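Local coordinates for ErfK/YbiS/YcfS/YnhG family protein (PDB 4LPQ) that probably acts as a peptidoglycan L,D-transpeptidase in cell wall synthesis, its catalytic domain here preceded by a putative peptidoglycan-binding domain, at residues Ala48-Ala51 with Phe52-Ala55; Tyr41-Ala44 with Thr45-Val49; Gln67-Ala70 with Ala71-Ala74; Leu23-Arg26 with Leu27-Leu30. All blocks are in the same frame, centred on the assembly; numbering follows the deposited sequence.

Contact 1. Residues Ala48-Ala51 with Phe52-Ala55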
loop_
_atom_site.group_PDB
_atom_site.type_symbol
_atom_site.label_atom_id
_atom_site.label_comp_id
_atom_site.label_asym_id
_atom_site.label_seq_id
_atom_site.Cartn_x
_atom_site.Cartn_y
_atom_site.Cartn_z
ATOM N N ALA A 48 -6.625 3.578 -2.665
ATOM C CA ALA A 48 -5.910 4.097 -3.844
ATOM C C ALA A 48 -5.602 5.574 -3.752
ATOM O O ALA A 48 -4.538 6.046 -4.130
ATOM C CB ALA A 48 -6.700 3.818 -5.112
ATOM N N VAL A 49 -6.594 6.368 -3.243
ATOM C CA VAL A 49 -6.328 7.797 -3.023
ATOM C C VAL A 49 -5.215 8.068 -2.043
ATOM O O VAL A 49 -4.380 8.926 -2.247
ATOM C CB VAL A 49 -7.624 8.574 -2.669
ATOM C CG1 VAL A 49 -7.367 10.035 -2.342
ATOM C CG2 VAL A 49 -8.633 8.490 -3.823
ATOM N N TRP A 50 -5.243 7.338 -0.931
ATOM C CA TRP A 50 -4.173 7.462 0.058
ATOM C C TRP A 50 -2.842 7.108 -0.559
ATOM O O TRP A 50 -1.857 7.780 -0.356
ATOM C CB TRP A 50 -4.462 6.609 1.243
ATOM C CG TRP A 50 -5.518 7.147 2.196
ATOM C CD1 TRP A 50 -5.991 8.415 2.296
ATOM C CD2 TRP A 50 -6.198 6.411 3.213
ATOM N NE1 TRP A 50 -6.889 8.535 3.332
ATOM C CE2 TRP A 50 -7.059 7.320 3.931
ATOM C CE3 TRP A 50 -6.156 5.102 3.620
ATOM C CZ2 TRP A 50 -7.872 6.906 4.961
ATOM C CZ3 TRP A 50 -6.943 4.677 4.659
ATOM C CH2 TRP A 50 -7.781 5.571 5.324
ATOM N N ALA A 51 -2.792 6.020 -1.372
ATOM C CA ALA A 51 -1.532 5.674 -2.044
ATOM C C ALA A 51 -1.057 6.789 -2.918
ATOM O O ALA A 51 0.123 7.081 -3.005
ATOM C CB ALA A 51 -1.722 4.443 -2.837
ATOM N N PHE A 52 -1.989 7.426 -3.633
ATOM C CA PHE A 52 -1.639 8.513 -4.517
ATOM C C PHE A 52 -1.092 9.715 -3.793
ATOM O O PHE A 52 -0.073 10.289 -4.127
ATOM C CB PHE A 52 -2.840 8.907 -5.366
ATOM C CG PHE A 52 -2.466 9.974 -6.372
ATOM C CD1 PHE A 52 -1.793 9.640 -7.518
ATOM C CD2 PHE A 52 -2.672 11.292 -6.112
ATOM C CE1 PHE A 52 -1.280 10.594 -8.342
ATOM C CE2 PHE A 52 -2.194 12.284 -6.984
ATOM C CZ PHE A 52 -1.451 11.936 -8.105
ATOM N N GLN A 53 -1.830 10.145 -2.763
ATOM C CA GLN A 53 -1.394 11.292 -1.948
ATOM C C GLN A 53 -0.050 10.997 -1.317
ATOM O O GLN A 53 0.822 11.871 -1.297
ATOM C CB GLN A 53 -2.434 11.731 -0.918
ATOM C CG GLN A 53 -3.711 12.259 -1.525
ATOM C CD GLN A 53 -4.742 12.615 -0.549
ATOM O OE1 GLN A 53 -5.001 11.921 0.424
ATOM N NE2 GLN A 53 -5.383 13.749 -0.846
ATOM N N LYS A 54 0.114 9.808 -0.739
ATOM C CA LYS A 54 1.436 9.419 -0.241
ATOM C C LYS A 54 2.551 9.506 -1.281
ATOM O O LYS A 54 3.594 10.076 -1.040
ATOM C CB LYS A 54 1.361 7.979 0.286
ATOM C CG LYS A 54 0.587 7.830 1.602
ATOM C CD LYS A 54 0.362 6.389 1.967
ATOM C CE LYS A 54 -0.027 6.168 3.386
ATOM N NZ LYS A 54 -0.022 4.685 3.693
ATOM N N ALA A 55 2.298 8.936 -2.451
ATOM C CA ALA A 55 3.303 8.882 -3.463
ATOM C C ALA A 55 3.742 10.313 -3.853
ATOM O O ALA A 55 4.893 10.624 -4.058
ATOM C CB ALA A 55 2.792 8.126 -4.649
#
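V49 and Q53, one helical turn apart, lie side by side and point the same way, with V49 CG1 4.1 Å from Q53 CD. The valine branch that does the touching is the one set anti to its own backbone nitrogen (chi1 176°), which turns it along the glutamine chain. Q53 in turn runs extended beyond CG, and its CG passes 3.5 Å from V49 O, so the aliphatic part of the chain hugs the preceding turn before the amide begins. That amide also reaches W50: Q53 OE1 sits at the edge of the indole, near its plane and 4.1 Å from W50 CD1, and the ring and amide planes are only 19° apart. Its rotation is fixed from outside, since OE1 accepts from the backbone N of G62 while NE2 gives hydrogen bonds to D61 and T68, so this buried amide is satisfied at both ends. The K54 chain passes the W50 carbonyl, its CG 3.1 Å from W50 O, and then stretches out to hydrogen-bond with N110 and the carbonyl of Q95. F52 leaves in a different direction, where its ring meets Y32 edge-to-face and packs on helix 66-74. Beneath these side chains the backbone bonds are regular; the one from Q53 N to V49 O is 2.9 Å long and nearly straight at 174°. The arrangement is that of a largely buried alpha-helix, the later part of helix 43-56 in the three-helix putative peptidoglycan-binding domain, with Q53 tying it to the 61-62 loop and K54 to the catalytic domain.

Contact 2. Residues Tyr41-Ala44 with Thr45-Val49; sequences YGWA and TQQAV
T45 CG2 lies over one face of the Y41 ring in a CH-pi contact, 3.7 Å from its centroid and 16° off the normal. This methyl is the branch anti to the backbone nitrogen, which leaves OG1 on a separate branch to hydrogen-bond with Q24 of helix 18-30. A second CH-pi contact forms within helix 43-56, where Q47 CG lies over the six-membered ring of W43, 3.9 Å from the centroid, the two side chains running alongside each other. Apolar packing adds V49, which crosses Y41 at about a right angle and brings CG2 to 3.8 Å from Y41 CZ.

The main-chain bonds mark a helix start in the putative peptidoglycan-binding domain: G42 is the N-cap, and its O accepts from Q46 N at 2.9 Å. W43 O then accepts from Q47 N, and A44 O from A48 N over a longer 3.3 Å.

Polar side-chain contacts gather at the phenol. Q46, bent at chi2 (73°), brings NE2 to the edge of the Y41 ring, in its plane and 2.9 Å from Y41 OH. The amide stands steeply to the ring, at 73°, and a water joins Y41 OH to Q46 OE1, to which it donates at 3.1 Å.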
loop_
_atom_site.group_PDB
_atom_site.type_symbol
_atom_site.label_atom_id
_atom_site.label_comp_id
_atom_site.label_asym_id
_atom_site.label_seq_id
_atom_site.Cartn_x
_atom_site.Cartn_y
_atom_site.Cartn_z
ATOM N N TYR A 41 -17.097 6.272 -4.132
ATOM C CA TYR A 41 -15.838 6.361 -3.384
ATOM C C TYR A 41 -16.008 5.661 -2.035
ATOM O O TYR A 41 -16.432 6.260 -1.043
ATOM C CB TYR A 41 -15.425 7.786 -3.272
ATOM C CG TYR A 41 -14.063 8.106 -2.722
ATOM C CD1 TYR A 41 -13.459 7.338 -1.754
ATOM C CD2 TYR A 41 -13.367 9.229 -3.165
ATOM C CE1 TYR A 41 -12.278 7.733 -1.139
ATOM C CE2 TYR A 41 -12.190 9.654 -2.593
ATOM C CZ TYR A 41 -11.640 8.888 -1.590
ATOM O OH TYR A 41 -10.457 9.267 -0.972
ATOM N N GLY A 42 -15.703 4.363 -2.037
ATOM C CA GLY A 42 -15.685 3.535 -0.897
ATOM C C GLY A 42 -14.332 3.185 -0.377
ATOM O O GLY A 42 -13.354 3.906 -0.638
ATOM N N TRP A 43 -14.253 2.109 0.399
ATOM C CA TRP A 43 -13.017 1.717 1.040
ATOM C C TRP A 43 -11.865 1.461 0.096
ATOM O O TRP A 43 -10.704 1.831 0.361
ATOM C CB TRP A 43 -13.279 0.529 1.969
ATOM C CG TRP A 43 -12.256 0.173 2.935
ATOM C CD1 TRP A 43 -12.215 0.480 4.248
ATOM C CD2 TRP A 43 -11.141 -0.692 2.702
ATOM N NE1 TRP A 43 -11.091 -0.048 4.854
ATOM C CE2 TRP A 43 -10.428 -0.795 3.910
ATOM C CE3 TRP A 43 -10.631 -1.350 1.566
ATOM C CZ2 TRP A 43 -9.262 -1.515 4.044
ATOM C CZ3 TRP A 43 -9.468 -2.130 1.721
ATOM C CH2 TRP A 43 -8.797 -2.153 2.943
ATOM N N ALA A 44 -12.181 0.741 -1.008
ATOM C CA ALA A 44 -11.155 0.383 -1.961
ATOM C C ALA A 44 -10.576 1.623 -2.653
ATOM O O ALA A 44 -9.368 1.770 -2.850
ATOM C CB ALA A 44 -11.707 -0.604 -2.965
ATOM N N THR A 45 -11.464 2.543 -2.980
ATOM C CA THR A 45 -11.030 3.783 -3.557
ATOM C C THR A 45 -10.190 4.600 -2.591
ATOM O O THR A 45 -9.184 5.213 -2.943
ATOM C CB THR A 45 -12.242 4.627 -4.084
ATOM O OG1 THR A 45 -12.901 3.903 -5.098
ATOM C CG2 THR A 45 -11.813 5.962 -4.651
ATOM N N GLN A 46 -10.571 4.544 -1.299
ATOM C CA GLN A 46 -9.784 5.215 -0.279
ATOM C C GLN A 46 -8.367 4.749 -0.267
ATOM O O GLN A 46 -7.427 5.562 -0.128
ATOM C CB GLN A 46 -10.457 5.030 1.097
ATOM C CG GLN A 46 -9.776 5.761 2.222
ATOM C CD GLN A 46 -10.054 7.183 2.063
ATOM O OE1 GLN A 46 -10.924 7.707 2.673
ATOM N NE2 GLN A 46 -9.260 7.845 1.237
ATOM N N GLN A 47 -8.146 3.453 -0.334
ATOM C CA GLN A 47 -6.793 2.918 -0.340
ATOM C C GLN A 47 -5.977 3.507 -1.507
ATOM O O GLN A 47 -4.833 3.880 -1.340
ATOM C CB GLN A 47 -6.791 1.390 -0.411
ATOM C CG GLN A 47 -7.334 0.703 0.840
ATOM C CD GLN A 47 -6.380 0.883 1.996
ATOM O OE1 GLN A 47 -6.796 1.509 3.084
ATOM N NE2 GLN A 47 -5.236 0.412 1.872
ATOM N N ALA A 48 -6.625 3.578 -2.665
ATOM C CA ALA A 48 -5.910 4.097 -3.844
ATOM C C ALA A 48 -5.602 5.574 -3.752
ATOM O O ALA A 48 -4.538 6.046 -4.130
ATOM C CB ALA A 48 -6.700 3.818 -5.112
ATOM N N VAL A 49 -6.594 6.368 -3.243
ATOM C CA VAL A 49 -6.328 7.797 -3.023
ATOM C C VAL A 49 -5.215 8.068 -2.043
ATOM O O VAL A 49 -4.380 8.926 -2.247
ATOM C CB VAL A 49 -7.624 8.574 -2.669
ATOM C CG1 VAL A 49 -7.367 10.035 -2.342
ATOM C CG2 VAL A 49 -8.633 8.490 -3.823
HETATM O O HOH W 1 -11.775 10.481 1.656
#

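Contact 3. Residues Gln67-Ala70 with Ala71-Ala74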
loop_
_atom_site.group_PDB
_atom_site.type_symbol
_atom_site.label_atom_id
_atom_site.label_comp_id
_atom_site.label_asym_id
_atom_site.label_seq_id
_atom_site.Cartn_x
_atom_site.Cartn_y
_atom_site.Cartn_z
ATOM N N GLN A 67 -4.861 20.728 -5.097
ATOM C CA GLN A 67 -3.496 20.254 -5.185
ATOM C C GLN A 67 -3.395 18.804 -5.617
ATOM O O GLN A 67 -2.516 18.444 -6.426
ATOM C CB GLN A 67 -2.802 20.518 -3.882
ATOM C CG GLN A 67 -1.296 20.276 -3.904
ATOM C CD GLN A 67 -0.603 20.492 -2.597
ATOM O OE1 GLN A 67 -1.174 20.355 -1.549
ATOM N NE2 GLN A 67 0.671 20.769 -2.686
ATOM N N THR A 68 -4.248 17.957 -5.037
ATOM C CA THR A 68 -4.275 16.561 -5.460
ATOM C C THR A 68 -4.656 16.402 -6.910
ATOM O O THR A 68 -4.037 15.638 -7.657
ATOM C CB THR A 68 -5.135 15.700 -4.486
ATOM O OG1 THR A 68 -4.624 15.761 -3.177
ATOM C CG2 THR A 68 -5.151 14.258 -4.928
ATOM N N GLN A 69 -5.628 17.181 -7.355
ATOM C CA GLN A 69 -6.041 17.147 -8.743
ATOM C C GLN A 69 -4.887 17.548 -9.656
ATOM O O GLN A 69 -4.710 16.954 -10.699
ATOM C CB GLN A 69 -7.252 18.071 -8.956
ATOM C CG GLN A 69 -7.741 18.083 -10.359
ATOM C CD GLN A 69 -8.390 16.775 -10.698
ATOM O OE1 GLN A 69 -9.171 16.229 -9.933
ATOM N NE2 GLN A 69 -8.078 16.283 -11.881
ATOM N N ALA A 70 -4.112 18.557 -9.259
ATOM C CA ALA A 70 -2.985 18.935 -10.055
ATOM C C ALA A 70 -1.989 17.807 -10.241
ATOM O O ALA A 70 -1.448 17.588 -11.327
ATOM C CB ALA A 70 -2.311 20.191 -9.493
ATOM N N ALA A 71 -1.748 17.068 -9.145
ATOM C CA ALA A 71 -0.813 15.953 -9.219
ATOM C C ALA A 71 -1.394 14.822 -10.095
ATOM O O ALA A 71 -0.652 14.141 -10.829
ATOM C CB ALA A 71 -0.466 15.523 -7.809
ATOM N N LEU A 72 -2.691 14.582 -9.991
ATOM C CA LEU A 72 -3.343 13.595 -10.833
ATOM C C LEU A 72 -3.157 13.947 -12.302
ATOM O O LEU A 72 -2.849 13.112 -13.145
ATOM C CB LEU A 72 -4.802 13.455 -10.450
ATOM C CG LEU A 72 -5.086 12.667 -9.224
ATOM C CD1 LEU A 72 -6.455 12.944 -8.752
ATOM C CD2 LEU A 72 -4.850 11.165 -9.431
ATOM N N ASP A 73 -3.413 15.223 -12.609
ATOM C CA ASP A 73 -3.292 15.691 -13.995
ATOM C C ASP A 73 -1.838 15.580 -14.476
ATOM O O ASP A 73 -1.613 15.297 -15.690
ATOM C CB ASP A 73 -3.766 17.101 -14.132
ATOM C CG ASP A 73 -5.336 17.204 -14.051
ATOM O OD1 ASP A 73 -6.053 16.245 -14.166
ATOM O OD2 ASP A 73 -5.837 18.311 -13.991
ATOM N N ALA A 74 -0.869 15.824 -13.571
ATOM C CA ALA A 74 0.525 15.684 -13.927
ATOM C C ALA A 74 0.910 14.171 -14.108
ATOM O O ALA A 74 1.960 13.859 -14.673
ATOM C CB ALA A 74 1.440 16.291 -12.874
#
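Q69 and D73 cross obliquely, one turn apart on helix 66-74, and are joined by a side-chain hydrogen bond, Q69 NE2 to D73 OD1, 3.1 Å long and bent to 137°. The carboxylate oxygen lies close to the amide plane of Q69, whereas the amide nitrogen approaches D73 from above the carboxylate plane, 51° out of it. The glutamine gets there although its chain leaves the backbone away from the next turn: it bends at chi2 (70°) towards that turn and brings the amide over D73. The backbone bond from D73 N to Q69 O, 2.9 Å long, runs beside the side-chain one.

On another side of the helix L72 leans over the preceding turn, its CG 3.5 Å from T68 O and its CD1 4.2 Å from T68 CG2. T68 is itself fixed by a hydrogen bond from Q53 to its OG1.

Q69 and D73 belong to the exposed side of the helix, while T68, A71 and L72 pack on F52 of helix 43-56. L72 also reaches L23 and L27 of helix 18-30, and its carbonyl accepts from R26 of that helix.

Contact 4. Residues Leu23-Arg26 with Leu27-Leu30; sequences LQQR and LMDL
L23 O accepts from L27 N at 2.9 Å, nearly straight at 174°, and the same i to i+4 bonding continues through Q24-M28, Q25-D29 and R26-L30, so the two segments form consecutive turns in the later part of helix 18-30. The later bonds are less straight, the last, L30 N to R26 O, most so.

On the outer flank Q25 NE2 donates to D29 OD1 at 2.9 Å and 156°. The oxygen lies in the amide plane, but the nitrogen comes from above the carboxylate plane, 45° out of it; a bend at chi2 of Q25 folds the amide over D29. The selenium of selenomethionine M28 stands 3.8 Å from this Q25 NE2.

R26 bends likewise and stretches along the helix, where L30 CD2 sits over one face of its guanidinium, 3.9 Å from NH1. Its charge is not in direct contact with D29: a water links them, accepting from R26 NH1 and donating to D29 OD2 at 2.6 Å. The other terminal nitrogen, NH2, donates to the carbonyl of L72.

L23 and L27 cross on the inner side, their CD1 atoms 3.8 Å apart. With Q25 and D29 on the outer side, they make the helix amphipathic. Both leucines pack on V49 of helix 43-56 and L72 of helix 66-74, and L27 also on F52, as in a small three-helix bundle, here the putative peptidoglycan-binding domain.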
loop_
_atom_site.group_PDB
_atom_site.type_symbol
_atom_site.label_atom_id
_atom_site.label_comp_id
_atom_site.label_asym_id
_atom_site.label_seq_id
_atom_site.Cartn_x
_atom_site.Cartn_y
_atom_site.Cartn_z
ATOM N N LEU A 23 -11.942 9.939 -11.348
ATOM C CA LEU A 23 -10.837 9.746 -10.452
ATOM C C LEU A 23 -10.415 8.282 -10.398
ATOM O O LEU A 23 -9.212 7.986 -10.472
ATOM C CB LEU A 23 -11.305 10.183 -9.068
ATOM C CG LEU A 23 -10.374 9.767 -7.914
ATOM C CD1 LEU A 23 -9.022 10.523 -7.953
ATOM C CD2 LEU A 23 -11.103 10.085 -6.566
ATOM N N GLN A 24 -11.356 7.374 -10.258
ATOM C CA GLN A 24 -11.043 5.991 -10.132
ATOM C C GLN A 24 -10.342 5.522 -11.408
ATOM O O GLN A 24 -9.369 4.754 -11.337
ATOM C CB GLN A 24 -12.299 5.167 -9.923
ATOM C CG GLN A 24 -12.930 5.440 -8.579
ATOM C CD GLN A 24 -14.356 4.877 -8.500
ATOM O OE1 GLN A 24 -15.122 4.878 -9.476
ATOM N NE2 GLN A 24 -14.757 4.402 -7.312
ATOM N N GLN A 25 -10.848 5.934 -12.581
ATOM C CA GLN A 25 -10.217 5.535 -13.807
ATOM C C GLN A 25 -8.807 6.086 -13.974
ATOM O O GLN A 25 -7.903 5.411 -14.480
ATOM C CB GLN A 25 -11.092 5.845 -14.999
ATOM C CG GLN A 25 -10.641 5.120 -16.217
ATOM C CD GLN A 25 -10.662 3.614 -16.132
ATOM O OE1 GLN A 25 -11.684 2.955 -15.851
ATOM N NE2 GLN A 25 -9.483 3.040 -16.371
ATOM N N ARG A 26 -8.594 7.333 -13.562
ATOM C CA ARG A 26 -7.287 7.914 -13.647
ATOM C C ARG A 26 -6.251 7.216 -12.722
ATOM O O ARG A 26 -5.129 6.894 -13.154
ATOM C CB ARG A 26 -7.379 9.391 -13.296
ATOM C CG ARG A 26 -6.080 10.147 -13.335
ATOM C CD ARG A 26 -5.462 10.093 -14.730
ATOM N NE ARG A 26 -4.396 11.057 -14.814
ATOM C CZ ARG A 26 -3.473 11.079 -15.772
ATOM N NH1 ARG A 26 -3.474 10.135 -16.721
ATOM N NH2 ARG A 26 -2.515 11.997 -15.822
ATOM N N LEU A 27 -6.689 6.915 -11.489
ATOM C CA LEU A 27 -5.875 6.129 -10.599
ATOM C C LEU A 27 -5.503 4.791 -11.204
ATOM O O LEU A 27 -4.332 4.374 -11.179
ATOM C CB LEU A 27 -6.570 5.944 -9.255
ATOM C CG LEU A 27 -6.692 7.210 -8.408
ATOM C CD1 LEU A 27 -7.690 7.014 -7.327
ATOM C CD2 LEU A 27 -5.336 7.616 -7.822
HETATM N N MSE A 28 -6.528 4.143 -11.759
HETATM C CA MSE A 28 -6.285 2.823 -12.397
HETATM C C MSE A 28 -5.250 2.970 -13.495
HETATM O O MSE A 28 -4.296 2.155 -13.614
HETATM C CB MSE A 28 -7.613 2.273 -12.894
HETATM C CG MSE A 28 -7.480 0.786 -13.292
HETATM SE SE MSE A 28 -9.103 0.049 -14.018
HETATM C CE MSE A 28 -10.273 0.385 -12.506
ATOM N N ASP A 29 -5.456 3.971 -14.368
ATOM C CA ASP A 29 -4.555 4.191 -15.506
ATOM C C ASP A 29 -3.120 4.428 -15.086
ATOM O O ASP A 29 -2.143 4.012 -15.772
ATOM C CB ASP A 29 -5.035 5.375 -16.368
ATOM C CG ASP A 29 -6.382 5.121 -17.061
ATOM O OD1 ASP A 29 -6.832 3.970 -17.203
ATOM O OD2 ASP A 29 -6.897 6.164 -17.583
ATOM N N LEU A 30 -2.926 5.135 -13.972
ATOM C CA LEU A 30 -1.626 5.467 -13.474
ATOM C C LEU A 30 -0.989 4.361 -12.646
ATOM O O LEU A 30 0.176 4.537 -12.213
ATOM C CB LEU A 30 -1.686 6.751 -12.670
ATOM C CG LEU A 30 -1.999 8.036 -13.420
ATOM C CD1 LEU A 30 -2.173 9.173 -12.403
ATOM C CD2 LEU A 30 -0.920 8.365 -14.390
HETATM O O HOH W 2 -5.505 8.385 -17.868
#

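All four contacts lie in the putative peptidoglycan-binding domain, ahead of the catalytic sheet. Along the chain the order is contact 4 on helix 18-30, then contacts 2 and 1, which share A48 and V49 on helix 43-56, and finally contact 3 on helix 66-74. The centres of contacts 1, 3 and 4 are about 11 to 12 Å apart, and each touches the other two, so L23, L27, V49, F52 and L72 form one hydrophobic core. Contacts 2 and 3, about 17 Å between centres, do not touch. Contact 2 instead meets contact 4 through T45 and Q24. Contact 1 lies closest to the chain's centre, where the domain meets the catalytic part.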